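Local coordinates for TfuA domain-containing protein (Methanosarcina acetivorans, PDB 6XP8) that takes part in the thioamidation of peptide backbones, probably working together with a YcaO enzyme, at residues M78-A83 and E99-G104; D110-S115 and D197-D202; V4-N9 and E34-Q39; D15-K18 and N23-P26. All blocks are in the same frame, centred on the assembly; numbering follows the deposited sequence.

Interaction 1 of 4, residues M78-A83 and E99-G104; sequences MGALRA and EWYRDG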
loop_
_atom_site.group_PDB
_atom_site.type_symbol
_atom_site.label_atom_id
_atom_site.label_comp_id
_atom_site.label_asym_id
_atom_site.label_seq_id
_atom_site.Cartn_x
_atom_site.Cartn_y
_atom_site.Cartn_z
ATOM N N MET A 78 -2.873 4.307 0.989
ATOM C CA MET A 78 -3.792 5.359 1.453
ATOM C C MET A 78 -5.255 4.899 1.398
ATOM O O MET A 78 -6.051 5.240 2.279
ATOM C CB MET A 78 -3.587 6.687 0.699
ATOM C CG MET A 78 -4.562 7.803 1.085
ATOM S SD MET A 78 -4.555 8.237 2.844
ATOM C CE MET A 78 -3.423 9.624 2.868
ATOM N N GLY A 79 -5.599 4.104 0.386
ATOM C CA GLY A 79 -6.955 3.565 0.272
ATOM C C GLY A 79 -7.329 2.639 1.417
ATOM O O GLY A 79 -8.479 2.622 1.860
ATOM N N ALA A 80 -6.358 1.866 1.897
ATOM C CA ALA A 80 -6.572 0.965 3.039
ATOM C C ALA A 80 -6.807 1.742 4.334
ATOM O O ALA A 80 -7.721 1.420 5.094
ATOM C CB ALA A 80 -5.397 0.015 3.191
ATOM N N LEU A 81 -5.986 2.767 4.559
ATOM C CA LEU A 81 -6.101 3.632 5.726
ATOM C C LEU A 81 -7.446 4.364 5.745
ATOM O O LEU A 81 -8.169 4.306 6.742
ATOM C CB LEU A 81 -4.924 4.623 5.787
ATOM C CG LEU A 81 -4.834 5.563 7.000
ATOM C CD1 LEU A 81 -4.657 4.788 8.298
ATOM C CD2 LEU A 81 -3.691 6.548 6.800
ATOM N N ARG A 82 -7.784 5.028 4.642
ATOM C CA ARG A 82 -9.055 5.755 4.546
ATOM C C ARG A 82 -10.284 4.844 4.624
ATOM O O ARG A 82 -11.278 5.202 5.269
ATOM C CB ARG A 82 -9.107 6.631 3.289
ATOM C CG ARG A 82 -8.192 7.846 3.330
ATOM C CD ARG A 82 -8.701 8.956 4.238
ATOM N NE ARG A 82 -7.753 10.066 4.221
ATOM C CZ ARG A 82 -6.783 10.264 5.110
ATOM N NH1 ARG A 82 -6.621 9.447 6.149
ATOM N NH2 ARG A 82 -5.967 11.298 4.959
ATOM N N ALA A 83 -10.214 3.666 4.002
ATOM C CA ALA A 83 -11.334 2.725 4.074
ATOM C C ALA A 83 -11.574 2.252 5.512
ATOM O O ALA A 83 -12.724 2.098 5.926
ATOM C CB ALA A 83 -11.147 1.555 3.129
ATOM N N GLU A 99 -7.896 -4.864 6.150
ATOM C CA GLU A 99 -8.305 -5.754 7.242
ATOM C C GLU A 99 -7.508 -5.511 8.527
ATOM O O GLU A 99 -8.094 -5.411 9.610
ATOM C CB GLU A 99 -8.211 -7.220 6.814
ATOM C CG GLU A 99 -9.282 -7.639 5.812
ATOM C CD GLU A 99 -8.975 -8.943 5.085
ATOM O OE1 GLU A 99 -8.003 -9.652 5.441
ATOM O OE2 GLU A 99 -9.728 -9.264 4.141
ATOM N N TRP A 100 -6.186 -5.394 8.395
ATOM C CA TRP A 100 -5.314 -5.128 9.547
ATOM C C TRP A 100 -5.587 -3.781 10.217
ATOM O O TRP A 100 -5.598 -3.703 11.443
ATOM C CB TRP A 100 -3.835 -5.248 9.169
ATOM C CG TRP A 100 -3.381 -6.628 8.785
ATOM C CD1 TRP A 100 -3.803 -7.817 9.318
ATOM C CD2 TRP A 100 -2.386 -6.958 7.812
ATOM N NE1 TRP A 100 -3.145 -8.866 8.724
ATOM C CE2 TRP A 100 -2.270 -8.370 7.795
ATOM C CE3 TRP A 100 -1.589 -6.199 6.938
ATOM C CZ2 TRP A 100 -1.383 -9.043 6.938
ATOM C CZ3 TRP A 100 -0.705 -6.867 6.084
ATOM C CH2 TRP A 100 -0.615 -8.276 6.091
ATOM N N TYR A 101 -5.812 -2.733 9.418
ATOM C CA TYR A 101 -6.197 -1.419 9.954
ATOM C C TYR A 101 -7.553 -1.485 10.663
ATOM O O TYR A 101 -7.697 -0.983 11.781
ATOM C CB TYR A 101 -6.252 -0.351 8.852
ATOM C CG TYR A 101 -4.942 0.323 8.491
ATOM C CD1 TYR A 101 -4.150 0.958 9.466
ATOM C CD2 TYR A 101 -4.514 0.376 7.156
ATOM C CE1 TYR A 101 -2.953 1.580 9.125
ATOM C CE2 TYR A 101 -3.322 1.005 6.804
ATOM C CZ TYR A 101 -2.553 1.609 7.789
ATOM O OH TYR A 101 -1.380 2.230 7.439
ATOM N N ARG A 102 -8.528 -2.112 9.998
ATOM C CA ARG A 102 -9.893 -2.285 10.517
ATOM C C ARG A 102 -9.908 -2.942 11.904
ATOM O O ARG A 102 -10.613 -2.483 12.810
ATOM C CB ARG A 102 -10.726 -3.108 9.518
ATOM C CG ARG A 102 -12.190 -3.319 9.890
ATOM C CD ARG A 102 -12.803 -4.481 9.115
ATOM N NE ARG A 102 -12.113 -5.747 9.380
ATOM C CZ ARG A 102 -12.157 -6.825 8.595
ATOM N NH1 ARG A 102 -12.864 -6.823 7.469
ATOM N NH2 ARG A 102 -11.476 -7.913 8.935
ATOM N N ASP A 103 -9.100 -3.990 12.053
ATOM C CA ASP A 103 -9.087 -4.828 13.255
ATOM C C ASP A 103 -8.056 -4.389 14.303
ATOM O O ASP A 103 -7.877 -5.059 15.336
ATOM C CB ASP A 103 -8.877 -6.296 12.857
ATOM C CG ASP A 103 -9.994 -6.833 11.960
ATOM O OD1 ASP A 103 -11.109 -6.267 11.960
ATOM O OD2 ASP A 103 -9.754 -7.829 11.253
ATOM N N GLY A 104 -7.393 -3.262 14.042
ATOM C CA GLY A 104 -6.367 -2.720 14.940
ATOM C C GLY A 104 -5.098 -3.548 15.033
ATOM O O GLY A 104 -4.338 -3.410 15.995
#
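Y101 lays its ring against L81 and A80, joining helix 96-102 to helix 78-86 on the flank of the parallel beta sheet of an alpha/beta fold. The main pair is L81 and Y101. CD1 of L81 stands over one face of the ring, 3.9 Å from the Y101 ring centroid and 19° from the normal, which meets the geometry of a CH-pi contact. It is displaced toward the CE1 rim, where L81 CD1 comes within 3.7 Å of Y101 CE1. L81 places CD1 there by turning CG anti to its backbone nitrogen (chi1 -176°), which brings the branch round beside the carbonyl carbon.

The other long side of the ring follows the helix backbone. Y101 CD2 lies 3.8 Å from L81 N, and the methyl CB of A80 reaches Y101 CD2 at 4.1 Å. The ring therefore spans two successive residues of helix 78-86, an alanine that lets it come in close and a leucine whose CD1 covers one face. At its far end the hydroxyl is hydrogen-bonded to the carbonyl of S108. With an alanine in place of Y101, L81 CD1 would probably lose the surface it rests on, a gap would open between the helices, and S108 O would be left without this partner.

Beyond the ring, helix 96-102 closes in a Schellman motif at G104, whose positive phi (68°) follows the last turn. Just before it, R102 grips D103 side-on with two nitrogens, NE to OD1 at 2.8 Å and NH2 to OD2 at 2.9 Å.

Interaction 2 of 4, residues D110-S115 and D197-D202; sequences DEVAVS and DIKRQD
K199 passes its terminal methylene obliquely across V112: CE lies 3.9 Å from V112 CB and 4.0 Å from V112 CG1, so the last carbon of the lysine overlaps the valine while its amine continues past to the valine's own carbonyl. There K199 NZ donates to V112 O at 2.7 Å. The C=O...N angle is 139° and the amine is tilted 18° from the carbonyl plane, so it approaches from the side of the oxygen, not far from that plane. The bend that steers the amine is at chi3, which sits at 99° in a chain that is otherwise extended beyond its first torsion. A second bond, to S77 OG, also holds this nitrogen, so a buried polar group is tied down by two partners. V114 contributes only a looser touch, its CG2 being 4.3 Å from K199 NZ.

The lysine projects from the first turn of helix 198-215, whose start is fixed by D197 at the N-cap. D197 OD1 accepts from R200 N at 3.1 Å, met from well above the carboxylate plane, and the same oxygen also bonds the amide of N130.

The contact thus ties the loop after helix 96-102 to the start of the C-terminal helix near the centre of the chain. V112 packs on V97 and Y101 of helix 96-102, and K199 on V129 of helix 128-140. One turn further along, D202 takes the backbone N-H groups of K96 and V97, so that helix 198-215 also holds the beginning of helix 96-102, with helix 78-86 starting directly after S77.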
loop_
_atom_site.group_PDB
_atom_site.type_symbol
_atom_site.label_atom_id
_atom_site.label_comp_id
_atom_site.label_asym_id
_atom_site.label_seq_id
_atom_site.Cartn_x
_atom_site.Cartn_y
_atom_site.Cartn_z
ATOM N N ASP A 110 2.559 5.063 8.860
ATOM C CA ASP A 110 3.936 4.545 8.825
ATOM C C ASP A 110 4.018 3.104 8.297
ATOM O O ASP A 110 5.054 2.689 7.765
ATOM C CB ASP A 110 4.615 4.646 10.191
ATOM C CG ASP A 110 6.099 4.292 10.127
ATOM O OD1 ASP A 110 6.844 4.989 9.411
ATOM O OD2 ASP A 110 6.502 3.310 10.779
ATOM N N GLU A 111 2.924 2.357 8.435
ATOM C CA GLU A 111 2.857 0.970 7.968
ATOM C C GLU A 111 2.955 0.833 6.447
ATOM O O GLU A 111 3.428 -0.190 5.938
ATOM C CB GLU A 111 1.580 0.287 8.477
ATOM C CG GLU A 111 1.563 0.050 9.986
ATOM C CD GLU A 111 2.578 -0.984 10.456
ATOM O OE1 GLU A 111 2.905 -1.925 9.686
ATOM O OE2 GLU A 111 3.039 -0.867 11.618
ATOM N N VAL A 112 2.517 1.873 5.736
ATOM C CA VAL A 112 2.415 1.829 4.269
ATOM C C VAL A 112 3.251 2.875 3.517
ATOM O O VAL A 112 3.437 2.749 2.306
ATOM C CB VAL A 112 0.942 1.887 3.791
ATOM C CG1 VAL A 112 0.244 0.558 4.041
ATOM C CG2 VAL A 112 0.176 3.026 4.456
ATOM N N ALA A 113 3.745 3.900 4.219
ATOM C CA ALA A 113 4.524 4.977 3.584
ATOM C C ALA A 113 5.755 4.448 2.831
ATOM O O ALA A 113 6.476 3.580 3.339
ATOM C CB ALA A 113 4.951 6.007 4.618
ATOM N N VAL A 114 5.953 4.957 1.613
ATOM C CA VAL A 114 7.137 4.661 0.783
ATOM C C VAL A 114 7.690 5.921 0.129
ATOM O O VAL A 114 6.932 6.809 -0.282
ATOM C CB VAL A 114 6.884 3.600 -0.334
ATOM C CG1 VAL A 114 6.844 2.203 0.245
ATOM C CG2 VAL A 114 5.615 3.884 -1.133
ATOM N N SER A 115 9.016 5.999 0.043
ATOM C CA SER A 115 9.643 7.014 -0.793
ATOM C C SER A 115 9.509 6.574 -2.253
ATOM O O SER A 115 9.536 5.376 -2.561
ATOM C CB SER A 115 11.104 7.243 -0.404
ATOM O OG SER A 115 11.900 6.136 -0.768
ATOM N N ASP A 197 4.728 -9.245 -1.602
ATOM C CA ASP A 197 4.353 -7.890 -1.983
ATOM C C ASP A 197 2.857 -7.716 -1.736
ATOM O O ASP A 197 2.025 -7.769 -2.662
ATOM C CB ASP A 197 4.742 -7.625 -3.449
ATOM C CG ASP A 197 4.698 -6.140 -3.829
ATOM O OD1 ASP A 197 4.079 -5.318 -3.106
ATOM O OD2 ASP A 197 5.273 -5.796 -4.886
ATOM N N ILE A 198 2.527 -7.519 -0.464
ATOM C CA ILE A 198 1.133 -7.427 -0.039
ATOM C C ILE A 198 0.447 -6.177 -0.590
ATOM O O ILE A 198 -0.745 -6.216 -0.892
ATOM C CB ILE A 198 0.959 -7.596 1.498
ATOM C CG1 ILE A 198 -0.516 -7.837 1.874
ATOM C CG2 ILE A 198 1.537 -6.426 2.289
ATOM C CD1 ILE A 198 -1.093 -9.135 1.341
ATOM N N LYS A 199 1.204 -5.091 -0.741
ATOM C CA LYS A 199 0.669 -3.869 -1.352
ATOM C C LYS A 199 0.225 -4.106 -2.792
ATOM O O LYS A 199 -0.861 -3.668 -3.175
ATOM C CB LYS A 199 1.668 -2.719 -1.274
ATOM C CG LYS A 199 1.858 -2.179 0.133
ATOM C CD LYS A 199 2.513 -0.808 0.080
ATOM C CE LYS A 199 1.510 0.317 0.225
ATOM N NZ LYS A 199 2.195 1.640 0.135
ATOM N N ARG A 200 1.043 -4.822 -3.567
ATOM C CA ARG A 200 0.704 -5.139 -4.959
ATOM C C ARG A 200 -0.512 -6.062 -5.049
ATOM O O ARG A 200 -1.391 -5.857 -5.888
ATOM C CB ARG A 200 1.896 -5.785 -5.668
ATOM C CG ARG A 200 1.664 -6.058 -7.141
ATOM C CD ARG A 200 2.842 -6.789 -7.769
ATOM N NE ARG A 200 2.672 -6.881 -9.221
ATOM C CZ ARG A 200 3.019 -5.929 -10.084
ATOM N NH1 ARG A 200 3.577 -4.798 -9.658
ATOM N NH2 ARG A 200 2.811 -6.111 -11.383
ATOM N N GLN A 201 -0.563 -7.071 -4.180
ATOM C CA GLN A 201 -1.666 -8.033 -4.200
ATOM C C GLN A 201 -2.967 -7.365 -3.798
ATOM O O GLN A 201 -4.004 -7.615 -4.407
ATOM C CB GLN A 201 -1.366 -9.261 -3.335
ATOM C CG GLN A 201 -0.263 -10.126 -3.947
ATOM C CD GLN A 201 0.130 -11.308 -3.087
ATOM O OE1 GLN A 201 0.308 -11.177 -1.870
ATOM N NE2 GLN A 201 0.291 -12.470 -3.717
ATOM N N ASP A 202 -2.893 -6.488 -2.797
ATOM C CA ASP A 202 -4.062 -5.715 -2.394
ATOM C C ASP A 202 -4.501 -4.746 -3.479
ATOM O O ASP A 202 -5.706 -4.569 -3.684
ATOM C CB ASP A 202 -3.787 -4.947 -1.108
ATOM C CG ASP A 202 -3.948 -5.788 0.132
ATOM O OD1 ASP A 202 -4.095 -7.036 0.049
ATOM O OD2 ASP A 202 -3.923 -5.173 1.212
#

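Interaction 3 of 4, residues V4-N9 and E34-Q39; sequences VIFTGN and EKFVQQ
F36 receives V4 and F6 on its ring, the point at which helix 33-38 settles onto strand 3-6. The helix belongs to a beta-alpha-beta crossover from strand 23-25 to strand 43-46, and in passing between these two it covers the strand that lies between them in the parallel sheet.

Taken in order, E34 comes first and does not touch the strand; its OE2 is bonded to S64. F36 follows and carries the contact. Its CG is anti to the carbonyl carbon (chi1 -62°), which directs the ring toward the strand. V4 CG2 lies almost on the ring normal, 3.8 Å from the F36 centroid, a CH-pi contact over the middle of the face, while V4 CG1 meets F36 CB at 3.9 Å. F6 arrives on the same side of the ring but off to its CE2 rim, with F6 CZ 3.8 Å from F36 CE2. The F6 edge is turned toward the F36 face in an offset edge-to-face pair, centroids 5.7 Å apart and planes at 77°. Two strand residues that share one side of the sheet thus grip a single aromatic ring, and Y41 adds another edge-to-face partner.

V37 then turns to I44 of strand 43-46. Last comes Q38, which reaches back one turn: its NE2 donates at 2.9 Å to the anti lone pair of E34 OE1, which lies in the Q38 amide plane.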
loop_
_atom_site.group_PDB
_atom_site.type_symbol
_atom_site.label_atom_id
_atom_site.label_comp_id
_atom_site.label_asym_id
_atom_site.label_seq_id
_atom_site.Cartn_x
_atom_site.Cartn_y
_atom_site.Cartn_z
ATOM N N VAL A 4 -12.078 5.932 -12.275
ATOM C CA VAL A 4 -10.791 6.601 -12.081
ATOM C C VAL A 4 -10.049 5.928 -10.914
ATOM O O VAL A 4 -10.641 5.669 -9.863
ATOM C CB VAL A 4 -10.950 8.146 -11.930
ATOM C CG1 VAL A 4 -11.850 8.524 -10.756
ATOM C CG2 VAL A 4 -9.600 8.841 -11.833
ATOM N N ILE A 5 -8.771 5.612 -11.132
ATOM C CA ILE A 5 -7.939 4.918 -10.130
ATOM C C ILE A 5 -6.682 5.717 -9.821
ATOM O O ILE A 5 -5.923 6.073 -10.724
ATOM C CB ILE A 5 -7.521 3.491 -10.590
ATOM C CG1 ILE A 5 -8.715 2.667 -11.092
ATOM C CG2 ILE A 5 -6.727 2.758 -9.507
ATOM C CD1 ILE A 5 -9.730 2.300 -10.035
ATOM N N PHE A 6 -6.461 5.984 -8.537
ATOM C CA PHE A 6 -5.267 6.692 -8.089
ATOM C C PHE A 6 -4.247 5.676 -7.602
ATOM O O PHE A 6 -4.431 5.063 -6.546
ATOM C CB PHE A 6 -5.624 7.705 -6.998
ATOM C CG PHE A 6 -6.615 8.744 -7.447
ATOM C CD1 PHE A 6 -6.177 9.924 -8.048
ATOM C CD2 PHE A 6 -7.987 8.540 -7.284
ATOM C CE1 PHE A 6 -7.090 10.886 -8.475
ATOM C CE2 PHE A 6 -8.903 9.493 -7.721
ATOM C CZ PHE A 6 -8.451 10.672 -8.309
ATOM N N THR A 7 -3.188 5.486 -8.394
ATOM C CA THR A 7 -2.142 4.491 -8.104
ATOM C C THR A 7 -0.809 4.872 -8.784
ATOM O O THR A 7 -0.645 6.018 -9.219
ATOM C CB THR A 7 -2.620 3.024 -8.371
ATOM O OG1 THR A 7 -1.738 2.094 -7.728
ATOM C CG2 THR A 7 -2.744 2.688 -9.859
ATOM N N GLY A 8 0.136 3.935 -8.847
ATOM C CA GLY A 8 1.460 4.201 -9.398
ATOM C C GLY A 8 2.568 3.646 -8.531
ATOM O O GLY A 8 3.608 3.231 -9.053
ATOM N N ASN A 9 2.343 3.646 -7.212
ATOM C CA ASN A 9 3.316 3.156 -6.228
ATOM C C ASN A 9 3.165 1.652 -5.978
ATOM O O ASN A 9 4.095 0.887 -6.216
ATOM C CB ASN A 9 3.201 3.915 -4.891
ATOM C CG ASN A 9 3.280 5.431 -5.040
ATOM O OD1 ASN A 9 3.856 5.973 -5.997
ATOM N ND2 ASN A 9 2.715 6.126 -4.070
ATOM N N GLU A 34 -12.973 15.637 -6.415
ATOM C CA GLU A 34 -14.166 16.377 -6.852
ATOM C C GLU A 34 -14.187 16.676 -8.353
ATOM O O GLU A 34 -15.268 16.735 -8.940
ATOM C CB GLU A 34 -14.384 17.653 -6.024
ATOM C CG GLU A 34 -15.809 18.224 -6.073
ATOM C CD GLU A 34 -16.890 17.295 -5.527
ATOM O OE1 GLU A 34 -18.033 17.357 -6.037
ATOM O OE2 GLU A 34 -16.620 16.513 -4.587
ATOM N N LYS A 35 -13.004 16.828 -8.963
ATOM C CA LYS A 35 -12.883 17.009 -10.422
ATOM C C LYS A 35 -13.545 15.853 -11.176
ATOM O O LYS A 35 -14.293 16.070 -12.134
ATOM C CB LYS A 35 -11.410 17.139 -10.847
ATOM C CG LYS A 35 -11.210 17.585 -12.294
ATOM C CD LYS A 35 -9.756 17.482 -12.734
ATOM C CE LYS A 35 -9.580 17.972 -14.166
ATOM N NZ LYS A 35 -8.191 17.759 -14.672
ATOM N N PHE A 36 -13.274 14.634 -10.718
ATOM C CA PHE A 36 -13.790 13.424 -11.355
ATOM C C PHE A 36 -15.260 13.162 -11.037
ATOM O O PHE A 36 -16.006 12.692 -11.901
ATOM C CB PHE A 36 -12.889 12.228 -11.034
ATOM C CG PHE A 36 -11.492 12.395 -11.555
ATOM C CD1 PHE A 36 -11.206 12.171 -12.909
ATOM C CD2 PHE A 36 -10.470 12.837 -10.714
ATOM C CE1 PHE A 36 -9.920 12.355 -13.402
ATOM C CE2 PHE A 36 -9.179 13.022 -11.203
ATOM C CZ PHE A 36 -8.908 12.784 -12.546
ATOM N N VAL A 37 -15.669 13.498 -9.814
ATOM C CA VAL A 37 -17.089 13.496 -9.416
ATOM C C VAL A 37 -17.901 14.410 -10.346
ATOM O O VAL A 37 -18.958 14.005 -10.844
ATOM C CB VAL A 37 -17.274 13.895 -7.925
ATOM C CG1 VAL A 37 -18.749 13.991 -7.533
ATOM C CG2 VAL A 37 -16.559 12.906 -7.014
ATOM N N GLN A 38 -17.386 15.616 -10.600
ATOM C CA GLN A 38 -18.068 16.599 -11.454
ATOM C C GLN A 38 -18.044 16.242 -12.943
ATOM O O GLN A 38 -18.919 16.676 -13.696
ATOM C CB GLN A 38 -17.527 18.020 -11.223
ATOM C CG GLN A 38 -17.814 18.607 -9.840
ATOM C CD GLN A 38 -19.294 18.694 -9.489
ATOM O OE1 GLN A 38 -20.129 19.081 -10.311
ATOM N NE2 GLN A 38 -19.622 18.352 -8.249
ATOM N N GLN A 39 -17.058 15.444 -13.353
ATOM C CA GLN A 39 -16.967 14.928 -14.727
ATOM C C GLN A 39 -17.911 13.743 -14.984
ATOM O O GLN A 39 -18.032 13.277 -16.123
ATOM C CB GLN A 39 -15.519 14.547 -15.071
ATOM C CG GLN A 39 -14.625 15.724 -15.447
ATOM C CD GLN A 39 -13.197 15.324 -15.793
ATOM O OE1 GLN A 39 -12.856 14.142 -15.862
ATOM N NE2 GLN A 39 -12.350 16.321 -16.019
#

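Interaction 4 of 4, residues D15-K18 and N23-P26; sequences DAKK and NYQP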
loop_
_atom_site.group_PDB
_atom_site.type_symbol
_atom_site.label_atom_id
_atom_site.label_comp_id
_atom_site.label_asym_id
_atom_site.label_seq_id
_atom_site.Cartn_x
_atom_site.Cartn_y
_atom_site.Cartn_z
ATOM N N ASP A 15 1.183 -1.831 -15.370
ATOM C CA ASP A 15 0.732 -3.145 -14.913
ATOM C C ASP A 15 -0.753 -3.166 -14.561
ATOM O O ASP A 15 -1.422 -4.182 -14.753
ATOM C CB ASP A 15 1.587 -3.635 -13.745
ATOM C CG ASP A 15 3.000 -4.010 -14.173
ATOM O OD1 ASP A 15 3.252 -4.140 -15.388
ATOM O OD2 ASP A 15 3.853 -4.177 -13.285
ATOM N N ALA A 16 -1.265 -2.043 -14.059
ATOM C CA ALA A 16 -2.687 -1.931 -13.740
ATOM C C ALA A 16 -3.571 -1.916 -14.992
ATOM O O ALA A 16 -4.649 -2.515 -14.987
ATOM C CB ALA A 16 -2.944 -0.701 -12.885
ATOM N N LYS A 17 -3.092 -1.246 -16.048
ATOM C CA LYS A 17 -3.833 -1.010 -17.304
ATOM C C LYS A 17 -4.279 -2.267 -18.025
ATOM O O LYS A 17 -5.323 -2.273 -18.688
ATOM C CB LYS A 17 -2.992 -0.182 -18.274
ATOM C CG LYS A 17 -3.326 1.291 -18.268
ATOM C CD LYS A 17 -2.243 2.111 -18.948
ATOM C CE LYS A 17 -2.813 3.391 -19.543
ATOM N NZ LYS A 17 -3.460 4.296 -18.550
ATOM N N LYS A 18 -3.472 -3.313 -17.900
ATOM C CA LYS A 18 -3.732 -4.596 -18.537
ATOM C C LYS A 18 -4.839 -5.344 -17.800
ATOM O O LYS A 18 -5.649 -6.025 -18.433
ATOM C CB LYS A 18 -2.450 -5.429 -18.590
ATOM C CG LYS A 18 -1.324 -4.794 -19.399
ATOM C CD LYS A 18 0.022 -5.371 -18.987
ATOM C CE LYS A 18 1.159 -4.821 -19.829
ATOM N NZ LYS A 18 2.412 -5.589 -19.586
ATOM N N ASN A 23 -9.269 5.109 -16.130
ATOM C CA ASN A 23 -8.463 6.318 -16.071
ATOM C C ASN A 23 -7.510 6.223 -14.880
ATOM O O ASN A 23 -7.924 6.389 -13.729
ATOM C CB ASN A 23 -9.351 7.568 -15.982
ATOM C CG ASN A 23 -8.552 8.865 -15.976
ATOM O OD1 ASN A 23 -7.329 8.865 -15.836
ATOM N ND2 ASN A 23 -9.247 9.980 -16.133
ATOM N N TYR A 24 -6.236 5.957 -15.171
ATOM C CA TYR A 24 -5.204 5.910 -14.135
ATOM C C TYR A 24 -4.597 7.275 -13.886
ATOM O O TYR A 24 -4.159 7.963 -14.814
ATOM C CB TYR A 24 -4.138 4.843 -14.435
ATOM C CG TYR A 24 -4.729 3.462 -14.315
ATOM C CD1 TYR A 24 -4.909 2.864 -13.059
ATOM C CD2 TYR A 24 -5.176 2.772 -15.443
ATOM C CE1 TYR A 24 -5.496 1.611 -12.939
ATOM C CE2 TYR A 24 -5.756 1.516 -15.327
ATOM C CZ TYR A 24 -5.910 0.937 -14.075
ATOM O OH TYR A 24 -6.486 -0.307 -13.943
ATOM N N GLN A 25 -4.610 7.658 -12.616
ATOM C CA GLN A 25 -4.105 8.944 -12.164
ATOM C C GLN A 25 -2.963 8.707 -11.176
ATOM O O GLN A 25 -2.885 7.626 -10.588
ATOM C CB GLN A 25 -5.231 9.756 -11.501
ATOM C CG GLN A 25 -6.314 10.248 -12.460
ATOM C CD GLN A 25 -5.805 11.224 -13.513
ATOM O OE1 GLN A 25 -6.007 11.016 -14.712
ATOM N NE2 GLN A 25 -5.140 12.284 -13.075
ATOM N N PRO A 26 -2.080 9.713 -10.977
ATOM C CA PRO A 26 -1.024 9.594 -9.962
ATOM C C PRO A 26 -1.597 9.431 -8.539
ATOM O O PRO A 26 -2.814 9.628 -8.348
ATOM C CB PRO A 26 -0.276 10.930 -10.082
ATOM C CG PRO A 26 -0.549 11.389 -11.468
ATOM C CD PRO A 26 -1.960 10.977 -11.732
#
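Y24 drives its ring against A16 and K17, so that strand 23-25 meets helix 13-19 within the beta-alpha-beta unit formed by strand 3-6, this helix and strand 23-25. The tight part lies at A16. Its CB comes to 3.4 Å from Y24 CE1 and 3.6 Å from Y24 CZ, a close apolar fit against the hydroxyl end of the ring, which a residue as small as alanine makes possible. The ring turns toward the helix because CG is anti to the carbonyl carbon (chi1 -68°). Y24 OH then comes within 3.1 Å of A16 O, but its hydrogen bond runs to the carbonyl of L20, just after helix 13-19. The buried side is completed by L207 of helix 198-215, which touches both A16 and Y24.

K17 forms the loose, solvent-facing side. Its chain slides past the tyrosine in the opposite direction, CG lying 3.7 Å from Y24 CD2; CA and CG of K17 both lie along the CD2/CE2 side of the ring, and the chain end comes near it as well. With a valine in place of Y24 the whole ring and its hydroxyl are gone, so the methyl of A16 would probably face a gap, the L20 carbonyl would lose its donor, and K17 is likely to turn more freely. As it stands, the K17 chain bends at chi4 (60°), bringing its amine back to Y24, with NZ 3.9 Å from CD2.

How the interactions relate
Interactions 3 and 4 share the edge of the parallel sheet: strands 3-6 and 23-25 are neighbours, and the contact centres lie 11 Å apart. Along the chain, interaction 4 falls between the two segments of interaction 3; interactions 1 and 2 follow in series. Interactions 1 and 2, 12 Å apart between centres, meet where Y101 OH touches V112 CG2 at 3.5 Å. Interactions 2 and 4 are joined across 17 Å between centres by a salt bridge, R200 NH2 to D15 OD2 at 2.9 Å. Helix 198-215, which begins in interaction 2, thus links the C-terminal part of the chain both to its first beta-alpha-beta unit and to the two helices that meet in interaction 1.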